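Local coordinates for protein orotidine 5'-phosphate decarboxylase (Sulfolobus solfataricus, PDB 4DBD) that probably catalyses the decarboxylation of orotidine 5'-monophosphate to uridine 5'-monophosphate, the final step of de novo UMP synthesis, at residues 59-64 with 109-114; 8-13 with 45-50; 71-76 with 98-103. One frame throughout, in Å; residues are numbered along the deposited sequence.

How the interactions relate
All three contacts belong to one eight-stranded TIM barrel and illustrate how its layers divide the work. Interaction 1 lies in the interior, its centre about 9 Å from that of the chain, and contains the predicted catalytic residues. Interaction 2 ties strand 6-10 to helix 41-48 of the outer shell, whereas interaction 3 joins two neighbouring helices of that shell, 66-73 and 90-103. Interaction 3, centred about 15 Å from interaction 1, backs directly onto it, since Leu62 CD1 lies 3.6 Å from Val73 CG1. Interactions 1 and 2 do not touch, their nearest atoms being about 6 Å apart. Between interactions 2 and 3, Arg45 NH2 probably hydrogen-bonds to Arg75 O at 2.6 Å.

Interaction 1: 59-64 with 109-114; sequences DFKLAD and YLVAVM
Lys61 meets the strand 107-113 and the residue that follows it through the aliphatic part of its chain. Its CD lies 3.9 Å from CG2 of Val111, the two side chains crossing at about a right angle, and its CE comes to 4.1 Å from the CE methyl of Met114. These apolar contacts lie along the outer methylenes of the lysine chain, while the charged end is gripped elsewhere. The bend at chi4 (-60°) turns NZ back toward its own strand, where it forms a 2.6 Å salt bridge with OD2 of Asp59 on the syn side of the carboxylate, about 15° out of its plane. The other oxygen, OD1, accepts a hydrogen bond from the backbone N of Lys61 at 3.0 Å from the anti side, closing an Asx turn. One carboxylate thus grips Lys61 at backbone N and at NZ, and the two bonds restrain the rotation of the carboxylate.

Further out, Lys30 makes a second salt bridge to Asp59 OD2, and Asp64 of the second subunit makes one to Lys61 NZ. Val111 also packs on Ile83 and His85 of strand 81-85, which runs between the two strands in the sheet. The alternating Lys30, Asp59, Lys61 and Asp64 of the neighbouring subunit match the charged tetrad of the OMP decarboxylase family, consistent with Lys61 as the predicted proton donor of an active site completed across the dimer interface.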
ATOM      1  N   ASP A  59      -8.519   3.601   2.517  1.00 15.44           N
ATOM      2  CA  ASP A  59      -7.288   3.109   3.131  1.00 15.45           C
ATOM      3  C   ASP A  59      -6.657   2.039   2.240  1.00 12.29           C
ATOM      4  O   ASP A  59      -6.972   0.853   2.342  1.00 12.91           O
ATOM      5  CB  ASP A  59      -7.556   2.566   4.546  1.00 14.19           C
ATOM      6  CG  ASP A  59      -6.304   2.093   5.217  1.00 13.74           C
ATOM      7  OD1 ASP A  59      -5.215   2.410   4.685  1.00 15.43           O
ATOM      8  OD2 ASP A  59      -6.391   1.425   6.273  1.00 17.31           O
ATOM      9  N   PHE A  60      -5.774   2.482   1.348  1.00 13.46           N
ATOM     10  CA  PHE A  60      -4.941   1.581   0.579  1.00 15.37           C
ATOM     11  C   PHE A  60      -3.517   1.611   1.143  1.00 18.80           C
ATOM     12  O   PHE A  60      -2.564   1.208   0.459  1.00 17.58           O
ATOM     13  CB  PHE A  60      -4.906   2.004  -0.892  1.00 15.33           C
ATOM     14  CG  PHE A  60      -6.204   1.796  -1.624  1.00 17.04           C
ATOM     15  CD1 PHE A  60      -7.320   1.277  -0.984  1.00 16.13           C
ATOM     16  CD2 PHE A  60      -6.297   2.116  -2.968  1.00 22.59           C
ATOM     17  CE1 PHE A  60      -8.506   1.089  -1.671  1.00 19.36           C
ATOM     18  CE2 PHE A  60      -7.480   1.927  -3.662  1.00 24.92           C
ATOM     19  CZ  PHE A  60      -8.588   1.408  -3.009  1.00 22.15           C
ATOM     20  N   LYS A  61      -3.380   2.098   2.382  1.00 13.94           N
ATOM     21  CA  LYS A  61      -2.085   2.165   3.062  1.00 14.69           C
ATOM     22  C   LYS A  61      -1.020   2.702   2.124  1.00 13.88           C
ATOM     23  O   LYS A  61       0.041   2.088   1.942  1.00 14.45           O
ATOM     24  CB  LYS A  61      -1.669   0.792   3.576  1.00 15.61           C
ATOM     25  CG  LYS A  61      -2.506   0.257   4.750  1.00 11.97           C
ATOM     26  CD  LYS A  61      -2.418   1.175   5.970  1.00 14.52           C
ATOM     27  CE  LYS A  61      -2.922   0.463   7.238  1.00 18.44           C
ATOM     28  NZ  LYS A  61      -4.358   0.017   7.147  1.00 16.54           N
ATOM     29  N   LEU A  62      -1.296   3.866   1.551  1.00 13.02           N
ATOM     30  CA  LEU A  62      -0.483   4.414   0.472  1.00 14.19           C
ATOM     31  C   LEU A  62       0.989   4.489   0.861  1.00 14.95           C
ATOM     32  O   LEU A  62       1.339   4.997   1.922  1.00 13.88           O
ATOM     33  CB  LEU A  62      -1.007   5.782   0.072  1.00 13.02           C
ATOM     34  CG  LEU A  62      -2.418   5.798  -0.545  1.00 11.68           C
ATOM     35  CD1 LEU A  62      -3.013   7.201  -0.504  1.00 15.03           C
ATOM     36  CD2 LEU A  62      -2.405   5.235  -1.973  1.00 16.33           C
ATOM     37  N   ALA A  63       1.859   3.965   0.002  1.00 12.57           N
ATOM     38  CA  ALA A  63       3.275   3.884   0.371  1.00 12.81           C
ATOM     39  C   ALA A  63       4.155   3.807  -0.869  1.00 12.62           C
ATOM     40  O   ALA A  63       4.848   2.820  -1.109  1.00 13.95           O
ATOM     41  CB  ALA A  63       3.506   2.705   1.285  1.00 12.78           C
ATOM     42  N   ASP A  64       4.103   4.855  -1.674  1.00 18.15           N
ATOM     43  CA  ASP A  64       4.893   4.876  -2.894  1.00 16.12           C
ATOM     44  C   ASP A  64       5.407   6.284  -3.124  1.00 15.22           C
ATOM     45  O   ASP A  64       5.233   7.166  -2.276  1.00 14.09           O
ATOM     46  CB  ASP A  64       4.044   4.381  -4.076  1.00 14.89           C
ATOM     47  CG  ASP A  64       4.857   3.606  -5.098  1.00 15.80           C
ATOM     48  OD1 ASP A  64       5.992   4.033  -5.394  1.00 14.87           O
ATOM     49  OD2 ASP A  64       4.368   2.572  -5.614  1.00 18.72           O
ATOM     50  N   TYR A 109      -4.642  11.219   6.359  1.00 15.99           N
ATOM     51  CA  TYR A 109      -4.345  10.576   7.642  1.00 14.51           C
ATOM     52  C   TYR A 109      -3.067   9.768   7.465  1.00 14.44           C
ATOM     53  O   TYR A 109      -2.948   9.011   6.496  1.00 16.46           O
ATOM     54  CB  TYR A 109      -5.476   9.619   8.026  1.00 14.17           C
ATOM     55  CG  TYR A 109      -6.726  10.309   8.509  1.00 18.35           C
ATOM     56  CD1 TYR A 109      -7.006  10.399   9.865  1.00 26.60           C
ATOM     57  CD2 TYR A 109      -7.632  10.863   7.612  1.00 22.88           C
ATOM     58  CE1 TYR A 109      -8.149  11.027  10.319  1.00 25.62           C
ATOM     59  CE2 TYR A 109      -8.788  11.493   8.060  1.00 23.91           C
ATOM     60  CZ  TYR A 109      -9.032  11.571   9.415  1.00 25.71           C
ATOM     61  OH  TYR A 109     -10.161  12.193   9.881  1.00 31.83           O
ATOM     62  N   LEU A 110      -2.118   9.903   8.395  1.00 15.41           N
ATOM     63  CA  LEU A 110      -0.859   9.170   8.276  1.00 12.69           C
ATOM     64  C   LEU A 110      -0.762   8.051   9.310  1.00 16.85           C
ATOM     65  O   LEU A 110      -1.130   8.224  10.470  1.00 14.15           O
ATOM     66  CB  LEU A 110       0.337  10.104   8.418  1.00 10.81           C
ATOM     67  CG  LEU A 110       0.545  11.182   7.356  1.00 10.87           C
ATOM     68  CD1 LEU A 110       1.773  12.008   7.706  1.00 11.59           C
ATOM     69  CD2 LEU A 110       0.692  10.551   5.957  1.00 15.19           C
ATOM     70  N   VAL A 111      -0.269   6.897   8.878  1.00 12.08           N
ATOM     71  CA  VAL A 111      -0.104   5.759   9.773  1.00 15.03           C
ATOM     72  C   VAL A 111       1.105   5.961  10.686  1.00 15.66           C
ATOM     73  O   VAL A 111       2.240   6.096  10.212  1.00 17.92           O
ATOM     74  CB  VAL A 111       0.056   4.456   8.979  1.00 13.45           C
ATOM     75  CG1 VAL A 111       0.375   3.302   9.935  1.00 16.75           C
ATOM     76  CG2 VAL A 111      -1.210   4.178   8.191  1.00 14.37           C
ATOM     77  N   ALA A 112       0.867   5.991  11.997  1.00 13.85           N
ATOM     78  CA  ALA A 112       1.963   6.235  12.949  1.00 15.62           C
ATOM     79  C   ALA A 112       2.403   4.961  13.651  1.00 14.00           C
ATOM     80  O   ALA A 112       3.604   4.687  13.760  1.00 17.02           O
ATOM     81  CB  ALA A 112       1.587   7.313  13.974  1.00 15.13           C
ATOM     82  N   VAL A 113       1.437   4.211  14.170  1.00 14.31           N
ATOM     83  CA  VAL A 113       1.712   2.954  14.849  1.00 13.94           C
ATOM     84  C   VAL A 113       0.699   1.902  14.407  1.00 18.32           C
ATOM     85  O   VAL A 113      -0.504   2.160  14.384  1.00 18.18           O
ATOM     86  CB  VAL A 113       1.612   3.103  16.380  1.00 16.80           C
ATOM     87  CG1 VAL A 113       2.070   1.811  17.067  1.00 16.07           C
ATOM     88  CG2 VAL A 113       2.426   4.292  16.848  1.00 15.73           C
ATOM     89  N   MET A 114       1.175   0.719  14.049  1.00 16.73           N
ATOM     90  CA  MET A 114       0.244  -0.375  13.758  1.00 20.32           C
ATOM     91  C   MET A 114       0.074  -1.332  14.930  1.00 21.99           C
ATOM     92  O   MET A 114       0.844  -1.295  15.898  1.00 20.65           O
ATOM     93  CB  MET A 114       0.631  -1.109  12.481  1.00 15.70           C
ATOM     94  CG  MET A 114       0.713  -0.175  11.297  1.00 22.49           C
ATOM     95  SD  MET A 114       0.695  -1.048   9.730  1.00 24.04           S
ATOM     96  CE  MET A 114      -0.892  -1.890   9.851  1.00 22.36           C
TER

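Interaction 2: 8-13 with 45-50; sequences LAMDKP and RELLIG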
ATOM      1  N   LEU A   8     -16.393   2.231  10.470  1.00 15.72           N
ATOM      2  CA  LEU A   8     -16.507   0.871   9.962  1.00 16.65           C
ATOM      3  C   LEU A   8     -15.387   0.564   8.983  1.00 21.96           C
ATOM      4  O   LEU A   8     -15.217   1.268   7.986  1.00 21.57           O
ATOM      5  CB  LEU A   8     -17.856   0.637   9.266  1.00 18.92           C
ATOM      6  CG  LEU A   8     -18.024  -0.714   8.568  1.00 16.68           C
ATOM      7  CD1 LEU A   8     -17.916  -1.866   9.582  1.00 17.32           C
ATOM      8  CD2 LEU A   8     -19.347  -0.803   7.799  1.00 18.38           C
ATOM      9  N   ALA A   9     -14.631  -0.496   9.251  1.00 16.17           N
ATOM     10  CA  ALA A   9     -13.632  -0.934   8.286  1.00 20.52           C
ATOM     11  C   ALA A   9     -14.310  -1.912   7.359  1.00 17.16           C
ATOM     12  O   ALA A   9     -14.437  -3.102   7.675  1.00 17.04           O
ATOM     13  CB  ALA A   9     -12.430  -1.577   8.977  1.00 19.99           C
ATOM     14  N   MET A  10     -14.794  -1.410   6.229  1.00 17.83           N
ATOM     15  CA  MET A  10     -15.512  -2.275   5.310  1.00 19.80           C
ATOM     16  C   MET A  10     -14.545  -2.993   4.390  1.00 25.35           C
ATOM     17  O   MET A  10     -14.271  -2.542   3.278  1.00 26.30           O
ATOM     18  CB  MET A  10     -16.567  -1.502   4.518  1.00 26.09           C
ATOM     19  CG  MET A  10     -17.490  -2.414   3.743  1.00 28.94           C
ATOM     20  SD  MET A  10     -19.089  -1.655   3.396  1.00 30.37           S
ATOM     21  CE  MET A  10     -18.573  -0.284   2.358  1.00 20.51           C
ATOM     22  N   ASP A  11     -14.030  -4.117   4.873  1.00 21.14           N
ATOM     23  CA  ASP A  11     -13.094  -4.939   4.119  1.00 19.52           C
ATOM     24  C   ASP A  11     -13.805  -6.170   3.551  1.00 29.68           C
ATOM     25  O   ASP A  11     -13.201  -6.989   2.855  1.00 33.75           O
ATOM     26  CB  ASP A  11     -11.933  -5.355   5.027  1.00 21.66           C
ATOM     27  CG  ASP A  11     -11.107  -4.174   5.487  1.00 19.73           C
ATOM     28  OD1 ASP A  11     -10.757  -3.321   4.633  1.00 20.80           O
ATOM     29  OD2 ASP A  11     -10.812  -4.094   6.701  1.00 23.02           O
ATOM     30  N   LYS A  12     -15.090  -6.295   3.875  1.00 25.59           N
ATOM     31  CA  LYS A  12     -15.991  -7.220   3.199  1.00 22.47           C
ATOM     32  C   LYS A  12     -17.253  -6.450   2.855  1.00 24.85           C
ATOM     33  O   LYS A  12     -17.645  -5.541   3.593  1.00 27.16           O
ATOM     34  CB  LYS A  12     -16.357  -8.392   4.108  1.00 27.37           C
ATOM     35  CG  LYS A  12     -15.362  -9.535   4.120  1.00 25.68           C
ATOM     36  CD  LYS A  12     -15.936 -10.670   4.954  1.00 28.88           C
ATOM     37  CE  LYS A  12     -15.075 -11.916   4.919  1.00 36.84           C
ATOM     38  NZ  LYS A  12     -15.672 -12.954   5.811  1.00 35.37           N
ATOM     39  N   PRO A  13     -17.904  -6.813   1.737  1.00 26.72           N
ATOM     40  CA  PRO A  13     -19.135  -6.151   1.297  1.00 25.85           C
ATOM     41  C   PRO A  13     -20.262  -6.202   2.329  1.00 27.86           C
ATOM     42  O   PRO A  13     -20.521  -7.261   2.911  1.00 27.06           O
ATOM     43  CB  PRO A  13     -19.531  -6.961   0.057  1.00 24.63           C
ATOM     44  CG  PRO A  13     -18.233  -7.490  -0.471  1.00 24.92           C
ATOM     45  CD  PRO A  13     -17.423  -7.800   0.754  1.00 30.01           C
ATOM     46  N   ARG A  45     -17.947   2.329  -5.807  1.00 24.01           N
ATOM     47  CA  ARG A  45     -18.400   3.718  -5.829  1.00 24.46           C
ATOM     48  C   ARG A  45     -19.920   3.827  -5.659  1.00 26.03           C
ATOM     49  O   ARG A  45     -20.418   4.663  -4.898  1.00 27.34           O
ATOM     50  CB  ARG A  45     -17.949   4.407  -7.127  1.00 33.14           C
ATOM     51  CG  ARG A  45     -16.439   4.616  -7.236  1.00 39.70           C
ATOM     52  CD  ARG A  45     -16.058   5.461  -8.447  1.00 49.53           C
ATOM     53  NE  ARG A  45     -14.713   6.033  -8.330  1.00 49.81           N
ATOM     54  CZ  ARG A  45     -14.454   7.277  -7.922  1.00 37.52           C
ATOM     55  NH1 ARG A  45     -15.445   8.107  -7.598  1.00 42.83           N
ATOM     56  NH2 ARG A  45     -13.202   7.700  -7.845  1.00 41.96           N
ATOM     57  N   GLU A  46     -20.651   2.978  -6.374  1.00 26.30           N
ATOM     58  CA  GLU A  46     -22.106   2.931  -6.261  1.00 25.07           C
ATOM     59  C   GLU A  46     -22.544   2.678  -4.820  1.00 26.71           C
ATOM     60  O   GLU A  46     -23.459   3.318  -4.310  1.00 27.75           O
ATOM     61  CB  GLU A  46     -22.661   1.835  -7.170  1.00 26.15           C
ATOM     62  CG  GLU A  46     -24.168   1.695  -7.092  1.00 30.96           C
ATOM     63  CD  GLU A  46     -24.723   0.729  -8.116  1.00 29.54           C
ATOM     64  OE1 GLU A  46     -23.929   0.150  -8.885  1.00 27.34           O
ATOM     65  OE2 GLU A  46     -25.957   0.548  -8.153  1.00 33.96           O
ATOM     66  N   LEU A  47     -21.880   1.732  -4.166  1.00 24.20           N
ATOM     67  CA  LEU A  47     -22.224   1.365  -2.801  1.00 26.13           C
ATOM     68  C   LEU A  47     -22.176   2.553  -1.838  1.00 23.85           C
ATOM     69  O   LEU A  47     -22.959   2.627  -0.889  1.00 25.26           O
ATOM     70  CB  LEU A  47     -21.278   0.256  -2.309  1.00 27.48           C
ATOM     71  CG  LEU A  47     -21.647  -0.410  -0.981  1.00 27.58           C
ATOM     72  CD1 LEU A  47     -23.059  -0.966  -1.024  1.00 24.46           C
ATOM     73  CD2 LEU A  47     -20.650  -1.509  -0.627  1.00 30.61           C
ATOM     74  N   LEU A  48     -21.253   3.482  -2.085  1.00 26.81           N
ATOM     75  CA  LEU A  48     -20.978   4.562  -1.137  1.00 28.87           C
ATOM     76  C   LEU A  48     -21.734   5.865  -1.389  1.00 39.53           C
ATOM     77  O   LEU A  48     -21.600   6.818  -0.623  1.00 35.62           O
ATOM     78  CB  LEU A  48     -19.474   4.850  -1.110  1.00 30.78           C
ATOM     79  CG  LEU A  48     -18.637   3.739  -0.486  1.00 32.86           C
ATOM     80  CD1 LEU A  48     -17.167   3.948  -0.796  1.00 25.45           C
ATOM     81  CD2 LEU A  48     -18.871   3.672   1.018  1.00 41.50           C
ATOM     82  N   ILE A  49     -22.530   5.900  -2.451  1.00 32.86           N
ATOM     83  CA  ILE A  49     -23.091   7.159  -2.943  1.00 36.09           C
ATOM     84  C   ILE A  49     -24.021   7.923  -1.993  1.00 35.72           C
ATOM     85  O   ILE A  49     -23.748   9.079  -1.664  1.00 50.39           O
ATOM     86  CB  ILE A  49     -23.766   6.973  -4.311  1.00 39.77           C
ATOM     87  CG1 ILE A  49     -22.706   7.013  -5.416  1.00 36.83           C
ATOM     88  CG2 ILE A  49     -24.810   8.058  -4.542  1.00 46.97           C
ATOM     89  CD1 ILE A  49     -23.249   6.730  -6.807  1.00 35.61           C
ATOM     90  N   GLY A  50     -25.105   7.296  -1.550  1.00 46.05           N
ATOM     91  CA  GLY A  50     -26.097   8.004  -0.753  1.00 50.22           C
ATOM     92  C   GLY A  50     -25.759   8.200   0.718  1.00 54.19           C
ATOM     93  O   GLY A  50     -26.422   8.973   1.414  1.00 55.82           O
TER
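The terminal methyl of Met10 carries this whole contact, touching two consecutive leucines of the 45-50 segment. With CG anti to the backbone N (chi1 -170°), the methionine chain stretches outward from the barrel wall, and only the last torsion bends. Its CE meets CD2 of Leu47 at 3.8 Å, the two side chains reaching toward each other tip to tip. Leu48 approaches differently, sliding past the methionine in the opposite direction to bring its CD2 within 4.2 Å of the same CE.

The enclosed part is Met10 with Leu48, both buried, and Leu48 also packs on Phe78; Leu19 of helix 16-22 and Leu35 of helix 33-39 touch Met10 as well. The other side is looser: Leu47 is partly exposed, and Pro13, open to solvent, approaches the helical segment without contacting it, resting on Leu35 and Leu39 instead. At the strand end the chain folds into an inverse gamma turn centred on Met10, closed by a weak bond from Asp11 N to Ala9 O at 3.0 Å; Asp11 is predicted to bind substrate.

Being made of methyl groups, the join between strand and helix depends on close fit and exclusion of water, with no directional bond to set the angle between them.

Interaction 3: 71-76 with 98-103; sequences SIVERL and KRYLDA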
ATOM      1  N   SER A  71      -1.577   9.223  -8.640  1.00 19.72           N
ATOM      2  CA  SER A  71      -2.272   8.482  -9.700  1.00 17.74           C
ATOM      3  C   SER A  71      -3.341   7.556  -9.119  1.00 18.25           C
ATOM      4  O   SER A  71      -4.368   7.281  -9.748  1.00 21.79           O
ATOM      5  CB  SER A  71      -1.280   7.671 -10.528  1.00 17.73           C
ATOM      6  OG  SER A  71      -0.417   8.532 -11.254  1.00 23.29           O
ATOM      7  N   ILE A  72      -3.090   7.066  -7.913  1.00 18.21           N
ATOM      8  CA  ILE A  72      -4.053   6.237  -7.213  1.00 16.85           C
ATOM      9  C   ILE A  72      -5.240   7.048  -6.713  1.00 16.93           C
ATOM     10  O   ILE A  72      -6.394   6.714  -7.009  1.00 17.27           O
ATOM     11  CB  ILE A  72      -3.381   5.514  -6.035  1.00 14.89           C
ATOM     12  CG1 ILE A  72      -2.357   4.507  -6.560  1.00 21.37           C
ATOM     13  CG2 ILE A  72      -4.418   4.825  -5.158  1.00 16.01           C
ATOM     14  CD1 ILE A  72      -1.440   3.928  -5.490  1.00 17.36           C
ATOM     15  N   VAL A  73      -4.982   8.117  -5.964  1.00 16.51           N
ATOM     16  CA  VAL A  73      -6.080   8.816  -5.303  1.00 15.33           C
ATOM     17  C   VAL A  73      -6.965   9.606  -6.261  1.00 18.47           C
ATOM     18  O   VAL A  73      -8.125   9.875  -5.957  1.00 20.99           O
ATOM     19  CB  VAL A  73      -5.615   9.745  -4.151  1.00 16.60           C
ATOM     20  CG1 VAL A  73      -4.814   8.952  -3.075  1.00 16.54           C
ATOM     21  CG2 VAL A  73      -4.824  10.909  -4.681  1.00 17.27           C
ATOM     22  N   GLU A  74      -6.439   9.988  -7.416  1.00 18.86           N
ATOM     23  CA  GLU A  74      -7.284  10.753  -8.337  1.00 25.45           C
ATOM     24  C   GLU A  74      -8.393   9.877  -8.934  1.00 25.64           C
ATOM     25  O   GLU A  74      -9.393  10.392  -9.427  1.00 22.14           O
ATOM     26  CB  GLU A  74      -6.460  11.473  -9.417  1.00 27.55           C
ATOM     27  CG  GLU A  74      -5.916  10.587 -10.511  1.00 31.28           C
ATOM     28  CD  GLU A  74      -4.896  11.305 -11.389  1.00 39.45           C
ATOM     29  OE1 GLU A  74      -4.662  12.519 -11.188  1.00 31.27           O
ATOM     30  OE2 GLU A  74      -4.317  10.645 -12.280  1.00 35.63           O
ATOM     31  N   ARG A  75      -8.227   8.559  -8.841  1.00 18.96           N
ATOM     32  CA  ARG A  75      -9.247   7.601  -9.274  1.00 23.22           C
ATOM     33  C   ARG A  75     -10.204   7.220  -8.140  1.00 22.19           C
ATOM     34  O   ARG A  75     -11.011   6.301  -8.287  1.00 25.88           O
ATOM     35  CB  ARG A  75      -8.591   6.326  -9.832  1.00 24.21           C
ATOM     36  CG  ARG A  75      -8.028   6.446 -11.250  1.00 35.19           C
ATOM     37  CD  ARG A  75      -6.814   7.344 -11.328  1.00 42.69           C
ATOM     38  NE  ARG A  75      -5.709   6.699 -12.042  1.00 52.21           N
ATOM     39  CZ  ARG A  75      -4.666   7.339 -12.569  1.00 28.95           C
ATOM     40  NH1 ARG A  75      -4.570   8.654 -12.476  1.00 40.31           N
ATOM     41  NH2 ARG A  75      -3.716   6.659 -13.198  1.00 42.29           N
ATOM     42  N   LEU A  76     -10.116   7.929  -7.017  1.00 19.20           N
ATOM     43  CA  LEU A  76     -10.915   7.618  -5.834  1.00 18.08           C
ATOM     44  C   LEU A  76     -11.567   8.872  -5.245  1.00 24.53           C
ATOM     45  O   LEU A  76     -11.705   8.999  -4.026  1.00 23.55           O
ATOM     46  CB  LEU A  76     -10.036   6.932  -4.773  1.00 24.83           C
ATOM     47  CG  LEU A  76      -9.234   5.716  -5.234  1.00 24.91           C
ATOM     48  CD1 LEU A  76      -8.023   5.473  -4.326  1.00 24.60           C
ATOM     49  CD2 LEU A  76     -10.094   4.465  -5.324  1.00 26.60           C
ATOM     50  N   LYS A  98       0.388  15.433  -0.354  1.00 13.94           N
ATOM     51  CA  LYS A  98      -0.262  16.468   0.455  1.00 18.90           C
ATOM     52  C   LYS A  98      -0.693  17.665  -0.405  1.00 21.60           C
ATOM     53  O   LYS A  98      -1.839  18.124  -0.302  1.00 16.92           O
ATOM     54  CB  LYS A  98       0.628  16.896   1.641  1.00 19.93           C
ATOM     55  CG  LYS A  98      -0.007  17.903   2.607  1.00 17.59           C
ATOM     56  CD  LYS A  98      -1.275  17.365   3.241  1.00 22.01           C
ATOM     57  CE  LYS A  98      -1.636  18.115   4.522  1.00 24.16           C
ATOM     58  NZ  LYS A  98      -1.574  19.601   4.388  1.00 29.63           N
ATOM     59  N   ARG A  99       0.209  18.155  -1.257  1.00 19.52           N
ATOM     60  CA  ARG A  99      -0.123  19.259  -2.148  1.00 22.02           C
ATOM     61  C   ARG A  99      -1.348  18.891  -2.983  1.00 19.18           C
ATOM     62  O   ARG A  99      -2.256  19.703  -3.176  1.00 23.28           O
ATOM     63  CB  ARG A  99       1.052  19.602  -3.085  1.00 24.54           C
ATOM     64  CG  ARG A  99       2.418  19.758  -2.412  1.00 29.35           C
ATOM     65  CD  ARG A  99       2.652  21.146  -1.812  1.00 33.22           C
ATOM     66  NE  ARG A  99       1.856  21.374  -0.609  1.00 32.14           N
ATOM     67  CZ  ARG A  99       2.105  20.813   0.573  1.00 31.18           C
ATOM     68  NH1 ARG A  99       3.124  19.968   0.714  1.00 23.14           N
ATOM     69  NH2 ARG A  99       1.324  21.090   1.609  1.00 31.27           N
ATOM     70  N   TYR A 100      -1.365  17.664  -3.490  1.00 16.87           N
ATOM     71  CA  TYR A 100      -2.465  17.212  -4.325  1.00 16.56           C
ATOM     72  C   TYR A 100      -3.790  17.157  -3.569  1.00 19.11           C
ATOM     73  O   TYR A 100      -4.822  17.628  -4.059  1.00 19.23           O
ATOM     74  CB  TYR A 100      -2.184  15.840  -4.927  1.00 15.41           C
ATOM     75  CG  TYR A 100      -3.351  15.375  -5.749  1.00 16.90           C
ATOM     76  CD1 TYR A 100      -3.499  15.784  -7.067  1.00 21.40           C
ATOM     77  CD2 TYR A 100      -4.338  14.567  -5.197  1.00 20.87           C
ATOM     78  CE1 TYR A 100      -4.586  15.387  -7.823  1.00 26.22           C
ATOM     79  CE2 TYR A 100      -5.440  14.155  -5.952  1.00 23.67           C
ATOM     80  CZ  TYR A 100      -5.552  14.575  -7.265  1.00 25.30           C
ATOM     81  OH  TYR A 100      -6.631  14.184  -8.028  1.00 29.34           O
ATOM     82  N   LEU A 101      -3.764  16.567  -2.380  1.00 17.31           N
ATOM     83  CA  LEU A 101      -4.992  16.398  -1.614  1.00 16.80           C
ATOM     84  C   LEU A 101      -5.526  17.762  -1.191  1.00 21.47           C
ATOM     85  O   LEU A 101      -6.740  17.993  -1.238  1.00 20.38           O
ATOM     86  CB  LEU A 101      -4.755  15.484  -0.398  1.00 16.70           C
ATOM     87  CG  LEU A 101      -4.414  14.026  -0.729  1.00 14.63           C
ATOM     88  CD1 LEU A 101      -4.034  13.213   0.536  1.00 14.80           C
ATOM     89  CD2 LEU A 101      -5.510  13.317  -1.493  1.00 17.37           C
ATOM     90  N   ASP A 102      -4.620  18.666  -0.804  1.00 17.14           N
ATOM     91  CA  ASP A 102      -5.003  20.025  -0.426  1.00 16.57           C
ATOM     92  C   ASP A 102      -5.752  20.723  -1.566  1.00 17.39           C
ATOM     93  O   ASP A 102      -6.796  21.336  -1.343  1.00 19.33           O
ATOM     94  CB  ASP A 102      -3.773  20.861  -0.047  1.00 21.46           C
ATOM     95  CG  ASP A 102      -3.280  20.580   1.359  1.00 24.24           C
ATOM     96  OD1 ASP A 102      -4.011  19.920   2.126  1.00 29.61           O
ATOM     97  OD2 ASP A 102      -2.160  21.024   1.696  1.00 28.06           O
ATOM     98  N   ALA A 103      -5.206  20.626  -2.778  1.00 20.44           N
ATOM     99  CA  ALA A 103      -5.798  21.266  -3.962  1.00 17.67           C
ATOM    100  C   ALA A 103      -7.148  20.673  -4.323  1.00 18.68           C
ATOM    101  O   ALA A 103      -7.977  21.340  -4.944  1.00 23.43           O
ATOM    102  CB  ALA A 103      -4.865  21.160  -5.152  1.00 17.82           C
TER
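Tyr100 reaches from helix 90-103 across to Val73 and Glu74, and has the largest share of any residue in the contact. From CB, CG is set anti to the backbone N (chi1 178°), which carries the ring away from its own helix and toward the 71-76 segment. Along the near side of the ring, CD2 lies 3.7 Å from CG2 of Val73, and the next atom, CE2, comes closer still to that methyl, at 3.5 Å. The valine and tyrosine side chains run past each other in opposite directions. Further along, CZ lies 3.9 Å from CB of Glu74. At the tip, OH packs tightly on the same CB at 3.1 Å, a van der Waals approach with no hydrogen bond to the glutamate. The Glu74 chain instead crosses the tyrosine at about a right angle, its carboxylate plane turned 69° from the ring.

Deeper in, CG2 of Val73 also meets CD2 of Leu101 at 4.1 Å, so one methyl is shared between tyrosine and leucine. Replacing Tyr100 by an alanine would probably open a gap beside CB of Glu74 and leave the Val73 methyl with Leu101 as its one remaining partner across the two segments.

Away from this interface, Lys98 NZ forms a salt bridge at 3.1 Å with Asp102 OD2, which uses its syn lone pair, one turn along the helix, and Arg99 joins the same network. Toward the barrel, Val73 and Leu101 both rest on Phe82 of strand 81-85, while Val73 also touches Leu62 and Leu101 touches Leu108. Two helices packed side by side over the parallel strands between which they run, with a hydrophobic seam beneath and a polar rim outside, are the hallmark of the outer layer of a TIM barrel.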